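Local coordinates for putative NADH-flavin reductase (Lactobacillus casei ATCC 334, PDB 3H2S), which binds NADPH in a Rossmann-type domain and is probably an oxidoreductase, at residues A[20-25]-A[192-197]; A[29-34]-A[47-52]. All blocks are in the same frame, centred on the assembly; numbering follows the deposited sequence.

Contact 1 (A[20-25]-A[192-197]); sequences ARRRGH and MALAIL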
ATOM      1  N   ALA A  20      18.921   0.535 -20.777  1.00  7.84           N
ATOM      2  CA  ALA A  20      17.908   1.385 -21.398  1.00  9.98           C
ATOM      3  C   ALA A  20      18.494   2.281 -22.482  1.00 10.97           C
ATOM      4  O   ALA A  20      17.901   2.425 -23.554  1.00 12.14           O
ATOM      5  CB  ALA A  20      17.192   2.216 -20.352  1.00  8.48           C
ATOM      6  N   ARG A  21      19.629   2.916 -22.183  1.00 10.68           N
ATOM      7  CA  ARG A  21      20.282   3.804 -23.137  1.00 12.09           C
ATOM      8  C   ARG A  21      20.828   3.023 -24.315  1.00 14.84           C
ATOM      9  O   ARG A  21      20.776   3.500 -25.464  1.00 13.01           O
ATOM     10  CB  ARG A  21      21.410   4.600 -22.475  1.00 12.53           C
ATOM     11  CG  ARG A  21      20.902   5.645 -21.505  1.00 14.83           C
ATOM     12  CD  ARG A  21      22.055   6.275 -20.733  1.00 23.33           C
ATOM     13  NE  ARG A  21      22.623   7.408 -21.455  1.00 33.79           N
ATOM     14  CZ  ARG A  21      23.921   7.656 -21.550  1.00 36.02           C
ATOM     15  NH1 ARG A  21      24.797   6.840 -20.974  1.00 32.38           N
ATOM     16  NH2 ARG A  21      24.338   8.739 -22.193  1.00 44.80           N
ATOM     17  N   ARG A  22      21.373   1.837 -24.041  1.00 11.76           N
ATOM     18  CA  ARG A  22      21.875   0.986 -25.129  1.00 14.02           C
ATOM     19  C   ARG A  22      20.737   0.691 -26.105  1.00 11.64           C
ATOM     20  O   ARG A  22      20.932   0.672 -27.327  1.00  9.95           O
ATOM     21  CB  ARG A  22      22.450  -0.328 -24.584  1.00 13.75           C
ATOM     22  CG  ARG A  22      23.078  -1.207 -25.668  1.00 15.36           C
ATOM     23  CD  ARG A  22      23.814  -2.406 -25.066  1.00 17.11           C
ATOM     24  NE  ARG A  22      22.913  -3.523 -24.765  1.00 18.72           N
ATOM     25  CZ  ARG A  22      22.231  -4.220 -25.674  1.00 28.08           C
ATOM     26  NH1 ARG A  22      22.225  -3.848 -26.947  1.00 21.84           N
ATOM     27  NH2 ARG A  22      21.448  -5.219 -25.289  1.00 25.22           N
ATOM     28  N   ARG A  23      19.536   0.535 -25.555  1.00  9.18           N
ATOM     29  CA  ARG A  23      18.377   0.128 -26.341  1.00  8.33           C
ATOM     30  C   ARG A  23      17.586   1.318 -26.878  1.00  9.26           C
ATOM     31  O   ARG A  23      16.448   1.158 -27.321  1.00 13.20           O
ATOM     32  CB  ARG A  23      17.466  -0.764 -25.489  1.00  8.59           C
ATOM     33  CG  ARG A  23      18.046  -2.129 -25.233  1.00 10.22           C
ATOM     34  CD  ARG A  23      16.992  -3.065 -24.640  1.00 12.25           C
ATOM     35  NE  ARG A  23      17.625  -4.268 -24.124  1.00 10.87           N
ATOM     36  CZ  ARG A  23      16.981  -5.399 -23.861  1.00 10.86           C
ATOM     37  NH1 ARG A  23      15.719  -5.563 -24.250  1.00 10.51           N
ATOM     38  NH2 ARG A  23      17.648  -6.412 -23.334  1.00 14.14           N
ATOM     39  N   GLY A  24      18.154   2.517 -26.756  1.00 10.39           N
ATOM     40  CA  GLY A  24      17.607   3.700 -27.428  1.00 10.85           C
ATOM     41  C   GLY A  24      16.405   4.331 -26.737  1.00 10.85           C
ATOM     42  O   GLY A  24      15.612   5.019 -27.371  1.00 14.41           O
ATOM     43  N   HIS A  25      16.266   4.103 -25.437  1.00 11.94           N
ATOM     44  CA  HIS A  25      15.172   4.700 -24.678  1.00 13.18           C
ATOM     45  C   HIS A  25      15.604   5.976 -23.956  1.00 13.72           C
ATOM     46  O   HIS A  25      16.781   6.145 -23.616  1.00 13.33           O
ATOM     47  CB  HIS A  25      14.584   3.687 -23.701  1.00 12.54           C
ATOM     48  CG  HIS A  25      13.951   2.518 -24.377  1.00 14.45           C
ATOM     49  ND1 HIS A  25      14.567   1.286 -24.456  1.00 17.16           N
ATOM     50  CD2 HIS A  25      12.873   2.449 -25.194  1.00 10.28           C
ATOM     51  CE1 HIS A  25      13.835   0.478 -25.209  1.00  9.93           C
ATOM     52  NE2 HIS A  25      12.828   1.175 -25.706  1.00 18.25           N
HETATM   53  N   MSE A 192      19.953  -8.934 -14.899  1.00  6.94           N
HETATM   54  CA  MSE A 192      18.698  -8.375 -14.418  1.00  6.41           C
HETATM   55  C   MSE A 192      18.257  -7.221 -15.317  1.00  5.12           C
HETATM   56  O   MSE A 192      17.076  -7.119 -15.660  1.00  6.68           O
HETATM   57  CB  MSE A 192      18.826  -7.907 -12.954  1.00  5.88           C
HETATM   58  CG  MSE A 192      17.591  -7.182 -12.440  1.00  9.74           C
HETATM   59 SE   MSE A 192      15.986  -8.330 -12.396  1.00 19.30          SE
HETATM   60  CE  MSE A 192      16.468  -9.441 -10.866  1.00  9.51           C
ATOM     61  N   ALA A 193      19.200  -6.368 -15.710  1.00  7.48           N
ATOM     62  CA  ALA A 193      18.876  -5.268 -16.616  1.00  8.24           C
ATOM     63  C   ALA A 193      18.326  -5.788 -17.957  1.00  6.81           C
ATOM     64  O   ALA A 193      17.362  -5.235 -18.483  1.00  7.97           O
ATOM     65  CB  ALA A 193      20.096  -4.357 -16.851  1.00  9.70           C
ATOM     66  N   LEU A 194      18.969  -6.813 -18.515  1.00  8.70           N
ATOM     67  CA  LEU A 194      18.466  -7.460 -19.735  1.00  8.38           C
ATOM     68  C   LEU A 194      17.019  -7.887 -19.556  1.00  7.94           C
ATOM     69  O   LEU A 194      16.183  -7.654 -20.428  1.00  7.88           O
ATOM     70  CB  LEU A 194      19.303  -8.699 -20.109  1.00 11.63           C
ATOM     71  CG  LEU A 194      20.726  -8.536 -20.649  1.00 16.03           C
ATOM     72  CD1 LEU A 194      21.234  -9.881 -21.182  1.00 14.04           C
ATOM     73  CD2 LEU A 194      20.792  -7.462 -21.730  1.00 16.57           C
ATOM     74  N   ALA A 195      16.755  -8.599 -18.465  1.00  7.82           N
ATOM     75  CA  ALA A 195      15.421  -9.145 -18.187  1.00  9.46           C
ATOM     76  C   ALA A 195      14.367  -8.046 -18.045  1.00  7.67           C
ATOM     77  O   ALA A 195      13.245  -8.181 -18.504  1.00  8.82           O
ATOM     78  CB  ALA A 195      15.464 -10.035 -16.918  1.00  7.77           C
ATOM     79  N   ILE A 196      14.714  -6.984 -17.328  1.00  7.22           N
ATOM     80  CA  ILE A 196      13.827  -5.855 -17.171  1.00  9.63           C
ATOM     81  C   ILE A 196      13.490  -5.164 -18.488  1.00  9.94           C
ATOM     82  O   ILE A 196      12.316  -4.966 -18.799  1.00  9.04           O
ATOM     83  CB  ILE A 196      14.401  -4.859 -16.147  1.00  8.09           C
ATOM     84  CG1 ILE A 196      14.366  -5.503 -14.745  1.00  7.71           C
ATOM     85  CG2 ILE A 196      13.603  -3.545 -16.181  1.00 10.54           C
ATOM     86  CD1 ILE A 196      15.053  -4.682 -13.651  1.00 12.77           C
ATOM     87  N   LEU A 197      14.513  -4.863 -19.286  1.00  9.70           N
ATOM     88  CA  LEU A 197      14.312  -4.207 -20.558  1.00 10.72           C
ATOM     89  C   LEU A 197      13.603  -5.124 -21.536  1.00 10.05           C
ATOM     90  O   LEU A 197      12.799  -4.660 -22.332  1.00 10.01           O
ATOM     91  CB  LEU A 197      15.629  -3.689 -21.150  1.00  9.92           C
ATOM     92  CG  LEU A 197      15.939  -2.219 -20.823  1.00 13.01           C
ATOM     93  CD1 LEU A 197      14.846  -1.294 -21.338  1.00 13.09           C
ATOM     94  CD2 LEU A 197      16.154  -2.033 -19.327  1.00 11.38           C
TER
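Arg23 lays its guanidinium group flat against Leu197, whose CB sits 3.4 Å above the guanidinium plane and over its centre. The two side chains run past each other in opposite directions, so that CD of Arg23 also rests on CB of Leu197, 3.8 Å away. With CG of Arg23 anti to its carbonyl carbon (chi1 -71°) and the chain extended from CG to NE, the charged end spans the gap to the helix carrying Leu194. That leucine crosses the arginine at about a right angle and meets the guanidinium edge in plane, CD2 to NH2 at 3.7 Å. The arginine leaves from the end of helix 11-22, which closes in a Schellman motif: Gly24, with positive phi, is the C' residue, and His25 N bonds back to Ala20 O at 3.0 Å. Salt bridges to Glu19, Asp198 and Glu201 grip the guanidinium from both helices; replacing Arg23 by an alanine would probably leave Asp198 and Glu201 without this cation, Glu19 with Arg22 as a remaining partner, and the CB side of Leu197 uncovered. Deeper in, the tip of Leu197 reaches Ala20, with CD1 4.3 Å from its CB, and the same CD1 approaches ND1 of His25 at 4.1 Å.

Contact 2 (A[29-34]-A[47-52]); sequences AVVRDP and TLVKEP. With NDP (NADPH dihydro-nicotinamide-adenine-dinucleotide phosphate), chain C.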
ATOM      1  N   ALA A  29      16.240   9.576 -14.624  1.00 12.73           N
ATOM      2  CA  ALA A  29      16.790   8.993 -13.394  1.00 10.81           C
ATOM      3  C   ALA A  29      16.307   9.793 -12.204  1.00 10.63           C
ATOM      4  O   ALA A  29      16.580  10.986 -12.102  1.00 13.62           O
ATOM      5  CB  ALA A  29      18.306   9.016 -13.438  1.00 10.72           C
ATOM      6  N   VAL A  30      15.501   9.159 -11.362  1.00  8.95           N
ATOM      7  CA  VAL A  30      15.043   9.778 -10.143  1.00 11.09           C
ATOM      8  C   VAL A  30      16.081   9.509  -9.060  1.00 10.32           C
ATOM      9  O   VAL A  30      16.347   8.355  -8.724  1.00  8.86           O
ATOM     10  CB  VAL A  30      13.683   9.193  -9.711  1.00  9.54           C
ATOM     11  CG1 VAL A  30      13.175   9.881  -8.440  1.00 12.19           C
ATOM     12  CG2 VAL A  30      12.681   9.319 -10.870  1.00  9.69           C
ATOM     13  N   VAL A  31      16.651  10.573  -8.508  1.00 12.27           N
ATOM     14  CA  VAL A  31      17.822  10.443  -7.645  1.00 13.18           C
ATOM     15  C   VAL A  31      17.715  11.372  -6.439  1.00 14.08           C
ATOM     16  O   VAL A  31      16.886  12.277  -6.416  1.00 12.58           O
ATOM     17  CB  VAL A  31      19.136  10.768  -8.423  1.00 11.35           C
ATOM     18  CG1 VAL A  31      19.257   9.864  -9.660  1.00 11.60           C
ATOM     19  CG2 VAL A  31      19.179  12.246  -8.833  1.00 17.15           C
ATOM     20  N   ARG A  32      18.525  11.110  -5.417  1.00 15.06           N
ATOM     21  CA  ARG A  32      18.661  12.052  -4.314  1.00 15.19           C
ATOM     22  C   ARG A  32      20.061  12.652  -4.293  1.00 17.40           C
ATOM     23  O   ARG A  32      20.293  13.675  -3.661  1.00 22.15           O
ATOM     24  CB  ARG A  32      18.345  11.376  -2.989  1.00 13.94           C
ATOM     25  CG  ARG A  32      19.151  10.117  -2.740  1.00 18.42           C
ATOM     26  CD  ARG A  32      18.826   9.538  -1.370  1.00 21.84           C
ATOM     27  NE  ARG A  32      19.608   8.336  -1.122  1.00 16.53           N
ATOM     28  CZ  ARG A  32      19.530   7.605  -0.020  1.00 18.27           C
ATOM     29  NH1 ARG A  32      18.726   7.982   0.971  1.00 16.47           N
ATOM     30  NH2 ARG A  32      20.294   6.528   0.104  1.00 17.55           N
ATOM     31  N   ASP A  33      20.968  12.056  -5.061  1.00 20.34           N
ATOM     32  CA  ASP A  33      22.393  12.397  -5.004  1.00 22.93           C
ATOM     33  C   ASP A  33      22.899  12.765  -6.398  1.00 22.71           C
ATOM     34  O   ASP A  33      23.355  11.896  -7.149  1.00 22.99           O
ATOM     35  CB  ASP A  33      23.181  11.199  -4.461  1.00 23.69           C
ATOM     36  CG  ASP A  33      24.655  11.499  -4.257  1.00 32.73           C
ATOM     37  OD1 ASP A  33      25.189  12.397  -4.948  1.00 33.56           O
ATOM     38  OD2 ASP A  33      25.285  10.807  -3.423  1.00 34.00           O
ATOM     39  N   PRO A  34      22.799  14.050  -6.760  1.00 24.67           N
ATOM     40  CA  PRO A  34      23.247  14.558  -8.064  1.00 25.87           C
ATOM     41  C   PRO A  34      24.685  14.177  -8.428  1.00 24.37           C
ATOM     42  O   PRO A  34      24.953  13.822  -9.577  1.00 23.15           O
ATOM     43  CB  PRO A  34      23.129  16.078  -7.916  1.00 27.56           C
ATOM     44  CG  PRO A  34      22.089  16.278  -6.868  1.00 28.71           C
ATOM     45  CD  PRO A  34      22.200  15.107  -5.926  1.00 24.25           C
ATOM     46  N   THR A  47      17.693  13.929 -15.173  1.00 14.79           N
ATOM     47  CA  THR A  47      17.657  13.664 -13.747  1.00 16.30           C
ATOM     48  C   THR A  47      16.398  14.321 -13.160  1.00 14.65           C
ATOM     49  O   THR A  47      15.975  15.391 -13.615  1.00 16.97           O
ATOM     50  CB  THR A  47      18.962  14.229 -13.113  1.00 18.52           C
ATOM     51  OG1 THR A  47      19.823  13.161 -12.708  1.00 21.43           O
ATOM     52  CG2 THR A  47      18.698  15.169 -12.005  1.00 15.15           C
ATOM     53  N   LEU A  48      15.724  13.625 -12.250  1.00 13.71           N
ATOM     54  CA  LEU A  48      14.765  14.284 -11.361  1.00 12.22           C
ATOM     55  C   LEU A  48      15.155  14.077  -9.898  1.00 14.41           C
ATOM     56  O   LEU A  48      15.214  12.939  -9.421  1.00 11.35           O
ATOM     57  CB  LEU A  48      13.352  13.749 -11.610  1.00 13.80           C
ATOM     58  CG  LEU A  48      12.295  14.218 -10.604  1.00 11.61           C
ATOM     59  CD1 LEU A  48      12.044  15.734 -10.738  1.00 14.81           C
ATOM     60  CD2 LEU A  48      11.009  13.415 -10.821  1.00 12.91           C
ATOM     61  N   VAL A  49      15.544  15.162  -9.231  1.00 14.59           N
ATOM     62  CA  VAL A  49      16.021  15.077  -7.850  1.00 13.38           C
ATOM     63  C   VAL A  49      14.851  15.277  -6.906  1.00 15.50           C
ATOM     64  O   VAL A  49      14.425  16.412  -6.654  1.00 13.27           O
ATOM     65  CB  VAL A  49      17.126  16.131  -7.530  1.00 14.97           C
ATOM     66  CG1 VAL A  49      17.613  15.975  -6.087  1.00 14.60           C
ATOM     67  CG2 VAL A  49      18.300  15.992  -8.483  1.00 13.34           C
ATOM     68  N   LYS A  50      14.290  14.162  -6.445  1.00 13.17           N
ATOM     69  CA  LYS A  50      13.073  14.188  -5.665  1.00 16.43           C
ATOM     70  C   LYS A  50      12.968  12.908  -4.852  1.00 16.56           C
ATOM     71  O   LYS A  50      13.379  11.836  -5.302  1.00 14.21           O
ATOM     72  CB  LYS A  50      11.861  14.320  -6.590  1.00 18.47           C
ATOM     73  CG  LYS A  50      10.555  14.573  -5.857  1.00 25.75           C
ATOM     74  CD  LYS A  50       9.399  14.659  -6.838  1.00 23.12           C
ATOM     75  CE  LYS A  50       9.094  16.078  -7.190  1.00 19.58           C
ATOM     76  NZ  LYS A  50       7.633  16.287  -7.453  1.00 23.85           N
ATOM     77  N   GLU A  51      12.475  13.036  -3.630  1.00 16.35           N
ATOM     78  CA  GLU A  51      12.137  11.867  -2.815  1.00 16.89           C
ATOM     79  C   GLU A  51      11.077  11.011  -3.511  1.00 12.82           C
ATOM     80  O   GLU A  51      10.071  11.525  -3.993  1.00 12.43           O
ATOM     81  CB  GLU A  51      11.624  12.325  -1.448  1.00 18.98           C
ATOM     82  CG  GLU A  51      12.654  13.066  -0.624  1.00 25.28           C
ATOM     83  CD  GLU A  51      12.073  13.610   0.673  1.00 33.57           C
ATOM     84  OE1 GLU A  51      10.830  13.584   0.835  1.00 46.79           O
ATOM     85  OE2 GLU A  51      12.860  14.066   1.534  1.00 50.58           O
ATOM     86  N   PRO A  52      11.316   9.700  -3.608  1.00 11.49           N
ATOM     87  CA  PRO A  52      10.358   8.855  -4.322  1.00  9.62           C
ATOM     88  C   PRO A  52       8.947   8.969  -3.756  1.00 10.28           C
ATOM     89  O   PRO A  52       7.994   8.963  -4.518  1.00  9.02           O
ATOM     90  CB  PRO A  52      10.906   7.442  -4.112  1.00 11.76           C
ATOM     91  CG  PRO A  52      12.383   7.648  -3.977  1.00 14.71           C
ATOM     92  CD  PRO A  52      12.561   8.986  -3.282  1.00  9.96           C
TER
HETATM   93  PA  NDP C 301      21.216  -0.383  -3.964  1.00 15.04           P
HETATM   94  O1A NDP C 301      21.509  -0.586  -2.449  1.00 12.73           O
HETATM   95  O2A NDP C 301      22.368  -0.357  -4.909  1.00  9.47           O
HETATM   96  O5B NDP C 301      20.513   1.147  -3.774  1.00 29.10           O
HETATM   97  C5B NDP C 301      19.223   1.151  -4.437  1.00 25.25           C
HETATM   98  C4B NDP C 301      18.730   2.634  -4.653  1.00 12.08           C
HETATM   99  O4B NDP C 301      17.952   3.005  -3.532  1.00 10.89           O
HETATM  100  C3B NDP C 301      19.904   3.669  -4.695  1.00 14.19           C
HETATM  101  O3B NDP C 301      19.740   4.386  -5.878  1.00 15.92           O
HETATM  102  C2B NDP C 301      19.606   4.567  -3.425  1.00 13.50           C
HETATM  103  O2B NDP C 301      19.975   5.899  -3.498  1.00 15.08           O
HETATM  104  C1B NDP C 301      18.057   4.388  -3.365  1.00 11.85           C
HETATM  105  N9A NDP C 301      17.551   4.694  -2.017  1.00 13.22           N
HETATM  106  C8A NDP C 301      17.839   3.923  -0.862  1.00 16.22           C
HETATM  107  N7A NDP C 301      17.238   4.386   0.236  1.00 16.77           N
HETATM  108  C5A NDP C 301      16.493   5.495  -0.220  1.00 17.08           C
HETATM  109  C6A NDP C 301      15.639   6.358   0.488  1.00 14.64           C
HETATM  110  N6A NDP C 301      15.496   6.180   1.831  1.00 19.27           N
HETATM  111  N1A NDP C 301      15.230   7.525  -0.129  1.00 15.62           N
HETATM  112  C2A NDP C 301      15.418   7.600  -1.480  1.00 10.46           C
HETATM  113  N3A NDP C 301      16.055   6.722  -2.312  1.00 17.66           N
HETATM  114  C4A NDP C 301      16.663   5.701  -1.618  1.00 16.10           C
HETATM  115  O3  NDP C 301      20.361  -1.687  -4.204  1.00 13.94           O
HETATM  116  PN  NDP C 301      20.340  -2.985  -5.177  1.00 12.69           P
HETATM  117  O1N NDP C 301      20.522  -2.504  -6.628  1.00  9.79           O
HETATM  118  O2N NDP C 301      21.485  -3.814  -4.678  1.00 13.11           O
HETATM  119  O5D NDP C 301      18.897  -3.748  -5.114  1.00 14.73           O
HETATM  120  C5D NDP C 301      17.832  -3.440  -6.019  1.00 12.53           C
HETATM  121  C4D NDP C 301      16.664  -4.384  -5.684  1.00  9.36           C
HETATM  122  O4D NDP C 301      17.220  -5.687  -5.660  1.00 12.34           O
HETATM  123  C3D NDP C 301      15.920  -4.167  -4.334  1.00 11.45           C
HETATM  124  O3D NDP C 301      14.582  -4.476  -4.473  1.00 11.90           O
HETATM  125  C2D NDP C 301      16.697  -5.172  -3.408  1.00 15.02           C
HETATM  126  O2D NDP C 301      15.886  -5.632  -2.357  1.00 14.55           O
HETATM  127  C1D NDP C 301      16.881  -6.329  -4.455  1.00  9.92           C
HETATM  128  N1N NDP C 301      17.836  -7.328  -3.980  1.00 14.14           N
HETATM  129  C2N NDP C 301      17.291  -8.648  -3.684  1.00 13.62           C
HETATM  130  C3N NDP C 301      18.258  -9.592  -2.968  1.00 15.60           C
HETATM  131  C7N NDP C 301      17.821 -11.032  -3.173  1.00 22.49           C
HETATM  132  O7N NDP C 301      16.633 -11.319  -3.116  1.00 27.19           O
HETATM  133  N7N NDP C 301      18.792 -12.019  -3.254  1.00 28.15           N
HETATM  134  C4N NDP C 301      19.750  -9.379  -3.123  1.00 14.22           C
HETATM  135  C5N NDP C 301      20.174  -7.932  -3.141  1.00 14.98           C
HETATM  136  C6N NDP C 301      19.192  -6.907  -3.661  1.00 14.77           C
HETATM  137  P2B NDP C 301      21.530   6.338  -3.282  1.00 18.35           P
HETATM  138  O1X NDP C 301      22.367   5.865  -4.524  1.00 18.31           O
HETATM  139  O2X NDP C 301      21.556   7.908  -3.394  1.00 16.22           O
HETATM  140  O3X NDP C 301      22.100   5.808  -2.011  1.00 21.30           O
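Val31 and Val49 meet through their CG2 methyls at 3.9 Å, and the ring of Pro34 comes in at about a right angle to Val49, its CG 4.1 Å from that same CG2. CG2 of Val49 lies anti to the carbonyl carbon, which turns this methyl toward both partners. On the other face of the sheet Val30 and Leu48 touch more loosely, CG2 to CD2 at 4.4 Å. Between the faces the parallel strands are stitched by Leu48 N to Ala29 O (2.8 Å), Val31 N to Leu48 O (2.9 Å) and Lys50 N to Val31 O, the last longer and more bent, with 138° at the hydrogen. Past the strand end, Arg32 extends to NADPH. Its NE donates to O2X at 3.0 Å and its NH2 to O3X along a straight line (180°), a two-pronged grip on the 2'-phosphate consistent with a preference for NADPH, while one guanidinium face lies over C5A of the adenine. Pro52 CD packs against C2A of that base at 3.7 Å. Asp33 caps the start of helix 34-40, the link of a right-handed beta-alpha-beta crossover whose Ala37 covers Val31 and Thr47; on its other side strand 26-31 pairs with strand 2-6, Val30 being backbone hydrogen-bonded to Val5.

In the fold
Contact 1 and contact 2 belong to one Rossmann-type domain, their centres about 20 Å apart, and the chain passes directly from one to the other as helix 11-22 gives way to strand 26-31. They differ in their relation to the cofactor. Contact 2 reaches it directly, at the adenine and 2'-phosphate end, whereas the side chain of Leu197 in contact 1 is about 13 Å from NADPH. Helix 11-22 nevertheless connects contact 1 with the cofactor: its beginning supplies backbone nitrogens of Arg11 and Ala12 to NADPH, and its end packs on helix 189-201 in contact 1. Contact 2 pairs an outermost strand of the sheet within this chain with its neighbour, while contact 1 brings together helices from distant parts of the sequence.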